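Local coordinates for protein phosphoribosylaminoimidazole carboxylase (Treponema denticola, PDB 5C5D) that catalyses the reversible carboxylation of 5-aminoimidazole ribonucleotide with carbon dioxide to 4-carboxy-5-aminoimidazole ribonucleotide in de novo purine biosynthesis, at residues G74-P88 against I109-L123. The protein carries 1 engineered substitution. Sequence-based numbering, arbitrary orientation.
Sequences GFVDGFVKGATIACP and ISPALVLEPKNAALL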
# COMPACT_ATOMS: atom_id res chain seq x y z
N GLY D 74 18.11 -14.80 6.44
CA GLY D 74 18.42 -14.66 7.85
C GLY D 74 19.02 -15.91 8.47
O GLY D 74 19.87 -15.82 9.34
N PHE D 75 18.55 -17.08 8.04
CA PHE D 75 19.05 -18.35 8.56
C PHE D 75 20.51 -18.51 8.25
O PHE D 75 21.32 -18.81 9.12
CB PHE D 75 18.25 -19.47 7.94
CG PHE D 75 18.63 -20.83 8.42
CD1 PHE D 75 18.18 -21.29 9.64
CD2 PHE D 75 19.44 -21.64 7.66
CE1 PHE D 75 18.53 -22.55 10.09
CE2 PHE D 75 19.80 -22.92 8.10
CZ PHE D 75 19.34 -23.36 9.31
N VAL D 76 20.86 -18.27 7.00
CA VAL D 76 22.24 -18.38 6.57
C VAL D 76 23.08 -17.29 7.24
O VAL D 76 24.16 -17.55 7.74
CB VAL D 76 22.36 -18.27 5.05
CG1 VAL D 76 23.82 -18.18 4.60
CG2 VAL D 76 21.66 -19.46 4.37
N ASP D 77 22.58 -16.05 7.22
CA ASP D 77 23.31 -14.96 7.86
C ASP D 77 23.57 -15.19 9.35
O ASP D 77 24.63 -14.82 9.88
CB ASP D 77 22.54 -13.65 7.68
CG ASP D 77 23.40 -12.48 7.98
OD1 ASP D 77 24.14 -12.05 7.06
OD2 ASP D 77 23.35 -12.03 9.14
N GLY D 78 22.64 -15.83 10.05
CA GLY D 78 22.85 -16.14 11.45
C GLY D 78 23.86 -17.25 11.71
O GLY D 78 24.38 -17.37 12.82
N PHE D 79 24.12 -18.05 10.69
CA PHE D 79 25.02 -19.20 10.83
C PHE D 79 26.47 -18.87 10.45
O PHE D 79 27.41 -19.25 11.17
CB PHE D 79 24.51 -20.35 9.96
CG PHE D 79 25.26 -21.63 10.20
CD1 PHE D 79 24.84 -22.51 11.18
CD2 PHE D 79 26.43 -21.90 9.51
CE1 PHE D 79 25.56 -23.66 11.44
CE2 PHE D 79 27.15 -23.06 9.77
CZ PHE D 79 26.70 -23.93 10.74
N VAL D 80 26.68 -18.20 9.32
CA VAL D 80 28.03 -18.04 8.79
C VAL D 80 28.73 -16.85 9.44
O VAL D 80 28.08 -15.97 10.02
CB VAL D 80 28.03 -17.86 7.25
CG1 VAL D 80 27.34 -19.01 6.55
CG2 VAL D 80 27.32 -16.57 6.82
N LYS D 81 30.06 -16.85 9.35
CA LYS D 81 30.89 -15.84 9.99
C LYS D 81 30.82 -14.50 9.27
O LYS D 81 30.62 -13.45 9.89
CB LYS D 81 32.35 -16.31 10.05
CG LYS D 81 32.58 -17.56 10.88
CD LYS D 81 34.08 -17.88 11.03
CE LYS D 81 34.81 -18.05 9.70
NZ LYS D 81 34.23 -19.12 8.84
N GLY D 82 31.05 -14.55 7.96
CA GLY D 82 31.21 -13.36 7.15
C GLY D 82 29.91 -12.83 6.60
O GLY D 82 28.83 -13.28 6.95
N ALA D 83 30.03 -11.85 5.72
CA ALA D 83 28.85 -11.17 5.19
C ALA D 83 28.05 -12.05 4.24
O ALA D 83 28.57 -13.00 3.62
CB ALA D 83 29.28 -9.92 4.48
N THR D 84 26.77 -11.71 4.11
CA THR D 84 25.90 -12.32 3.13
C THR D 84 25.08 -11.27 2.44
O THR D 84 24.96 -10.14 2.91
CB THR D 84 24.94 -13.35 3.76
OG1 THR D 84 23.90 -12.70 4.51
CG2 THR D 84 25.68 -14.30 4.71
N ILE D 85 24.53 -11.66 1.30
CA ILE D 85 23.71 -10.80 0.43
C ILE D 85 22.38 -11.51 0.15
O ILE D 85 22.38 -12.66 -0.26
CB ILE D 85 24.44 -10.52 -0.89
CG1 ILE D 85 25.75 -9.77 -0.65
CG2 ILE D 85 23.54 -9.76 -1.90
CD1 ILE D 85 26.65 -9.74 -1.87
N ALA D 86 21.26 -10.84 0.40
CA ALA D 86 19.94 -11.34 0.00
C ALA D 86 19.57 -10.78 -1.35
O ALA D 86 19.60 -9.58 -1.53
CB ALA D 86 18.89 -10.93 1.01
N CYS D 87 19.18 -11.64 -2.27
CA CYS D 87 18.72 -11.20 -3.57
C CYS D 87 17.51 -12.04 -3.93
O CYS D 87 17.62 -13.05 -4.64
CB CYS D 87 19.82 -11.32 -4.60
SG CYS D 87 19.34 -10.64 -6.22
N PRO D 88 16.33 -11.64 -3.41
CA PRO D 88 15.14 -12.46 -3.62
C PRO D 88 14.68 -12.36 -5.08
O PRO D 88 14.97 -11.35 -5.74
CB PRO D 88 14.13 -11.86 -2.66
CG PRO D 88 14.52 -10.44 -2.53
CD PRO D 88 16.04 -10.47 -2.57
N ILE D 109 21.26 -9.62 12.71
CA ILE D 109 21.14 -10.39 11.48
C ILE D 109 21.23 -9.37 10.36
O ILE D 109 20.38 -8.48 10.24
CB ILE D 109 19.80 -11.19 11.43
CG1 ILE D 109 19.82 -12.27 12.51
CG2 ILE D 109 19.54 -11.80 10.07
CD1 ILE D 109 20.88 -13.38 12.30
N SER D 110 22.30 -9.43 9.57
CA SER D 110 22.66 -8.28 8.72
C SER D 110 22.91 -8.60 7.25
O SER D 110 23.90 -8.13 6.70
CB SER D 110 23.90 -7.60 9.31
OG SER D 110 25.01 -8.48 9.28
N PRO D 111 22.03 -9.38 6.60
CA PRO D 111 22.26 -9.58 5.17
C PRO D 111 22.10 -8.28 4.40
O PRO D 111 21.23 -7.48 4.73
CB PRO D 111 21.19 -10.59 4.79
CG PRO D 111 20.13 -10.40 5.81
CD PRO D 111 20.81 -10.07 7.05
N ALA D 112 22.96 -8.05 3.42
CA ALA D 112 22.83 -6.94 2.47
C ALA D 112 21.71 -7.21 1.49
O ALA D 112 21.78 -8.19 0.75
CB ALA D 112 24.12 -6.79 1.72
N LEU D 113 20.68 -6.37 1.43
CA LEU D 113 19.61 -6.59 0.46
C LEU D 113 19.89 -5.83 -0.84
O LEU D 113 20.22 -4.63 -0.81
CB LEU D 113 18.29 -6.12 1.03
CG LEU D 113 17.06 -6.29 0.13
CD1 LEU D 113 16.84 -7.74 -0.33
CD2 LEU D 113 15.88 -5.76 0.92
N VAL D 114 19.81 -6.55 -1.96
CA VAL D 114 19.94 -5.96 -3.30
C VAL D 114 18.89 -6.58 -4.19
O VAL D 114 18.74 -7.80 -4.19
CB VAL D 114 21.33 -6.20 -3.88
CG1 VAL D 114 21.46 -5.66 -5.28
CG2 VAL D 114 22.38 -5.54 -3.02
N LEU D 115 18.18 -5.77 -4.96
CA LEU D 115 17.11 -6.33 -5.78
C LEU D 115 17.54 -7.00 -7.07
O LEU D 115 17.02 -8.06 -7.42
CB LEU D 115 16.11 -5.25 -6.14
CG LEU D 115 15.25 -4.72 -5.01
CD1 LEU D 115 14.16 -3.85 -5.60
CD2 LEU D 115 14.65 -5.85 -4.22
N GLU D 116 18.42 -6.35 -7.82
CA GLU D 116 18.74 -6.87 -9.13
C GLU D 116 19.89 -7.88 -9.07
O GLU D 116 20.93 -7.59 -8.47
CB GLU D 116 19.13 -5.74 -10.06
CG GLU D 116 18.02 -4.77 -10.45
CD GLU D 116 17.02 -5.34 -11.40
OE1 GLU D 116 17.36 -6.31 -12.10
OE2 GLU D 116 15.87 -4.83 -11.44
N PRO D 117 19.74 -9.00 -9.75
CA PRO D 117 20.80 -10.01 -9.77
C PRO D 117 22.15 -9.49 -10.24
O PRO D 117 23.17 -9.86 -9.66
CB PRO D 117 20.26 -11.09 -10.72
CG PRO D 117 19.01 -10.56 -11.29
CD PRO D 117 18.52 -9.47 -10.43
N LYS D 118 22.19 -8.63 -11.26
CA LYS D 118 23.48 -8.10 -11.69
C LYS D 118 24.10 -7.26 -10.58
O LYS D 118 25.33 -7.19 -10.48
CB LYS D 118 23.35 -7.27 -12.97
CG LYS D 118 23.07 -8.10 -14.21
CD LYS D 118 23.11 -7.23 -15.45
CE LYS D 118 22.71 -8.01 -16.68
NZ LYS D 118 22.70 -7.14 -17.89
N ASN D 119 23.26 -6.59 -9.78
CA ASN D 119 23.74 -5.74 -8.69
C ASN D 119 24.18 -6.58 -7.52
O ASN D 119 25.07 -6.19 -6.81
CB ASN D 119 22.68 -4.71 -8.26
CG ASN D 119 22.61 -3.55 -9.25
OD1 ASN D 119 23.55 -3.33 -10.00
ND2 ASN D 119 21.48 -2.83 -9.28
N ALA D 120 23.59 -7.75 -7.33
CA ALA D 120 24.09 -8.61 -6.26
C ALA D 120 25.52 -9.07 -6.60
O ALA D 120 26.42 -9.12 -5.75
CB ALA D 120 23.17 -9.81 -6.03
N ALA D 121 25.75 -9.38 -7.87
CA ALA D 121 27.10 -9.76 -8.32
C ALA D 121 28.08 -8.61 -8.20
O ALA D 121 29.21 -8.80 -7.75
CB ALA D 121 27.05 -10.24 -9.75
N LEU D 122 27.66 -7.41 -8.58
CA LEU D 122 28.53 -6.24 -8.49
C LEU D 122 28.86 -5.91 -7.05
O LEU D 122 30.03 -5.61 -6.75
CB LEU D 122 27.86 -5.03 -9.18
CG LEU D 122 28.65 -3.72 -9.20
CD1 LEU D 122 29.96 -3.85 -9.93
CD2 LEU D 122 27.78 -2.61 -9.80
N LEU D 123 27.87 -6.00 -6.17
CA LEU D 123 28.15 -5.74 -4.76
C LEU D 123 29.14 -6.76 -4.25
O LEU D 123 30.06 -6.41 -3.52
CB LEU D 123 26.87 -5.80 -3.91
CG LEU D 123 27.08 -5.78 -2.38
CD1 LEU D 123 27.73 -4.51 -1.91
CD2 LEU D 123 25.75 -5.98 -1.67
O HOH W 1 25.91 -10.05 6.54
O HOH W 2 14.66 -9.22 -7.28
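Backbone bonds join T84-A86 to A112-V114 as parallel neighbours. A112 N donates to T84 O (2.9 Å), A86 N to A112 O (2.7 Å) and V114 N to A86 O (3.1 Å). This extends the central parallel sheet of the AIR carboxylase fold, in a beta-alpha-beta unit through helix 99-103.

A second polar cluster centres on D77. S110 N meets D77 OD2 at 2.8 Å, 54° above the carboxylate plane. T84 OG1 donates to the anti lone pair of D77 OD1 (2.6 Å). T84 chi1, 73°, sets OG1 between its own backbone N and carbonyl carbon, alongside P111 CB. A water joins D77 OD1, T84 N and S110 O. R126 of a second subunit forms a salt bridge with D77 OD2.

On the I85 and A112 face, the apolar side chains of I85 and L123 run past each other in opposite directions, I85 CD1 3.9 Å from L123 CD2. Just past the strand, C87 SG lies 3.9 Å from A120 CB. On the A86 and L113 face, L113 and P88 side chains cross at about a right angle, L113 CD1 3.6 Å from P88 CD. Away from the strands, I109 CD1 packs tightly on G78 CA.

D77 thus ties helix 72-79 to S110 and T84 through both carboxylate oxygens. The S110 amide, T84 hydroxyl, water and arginine would probably stabilise its negative charge and restrict its rotation.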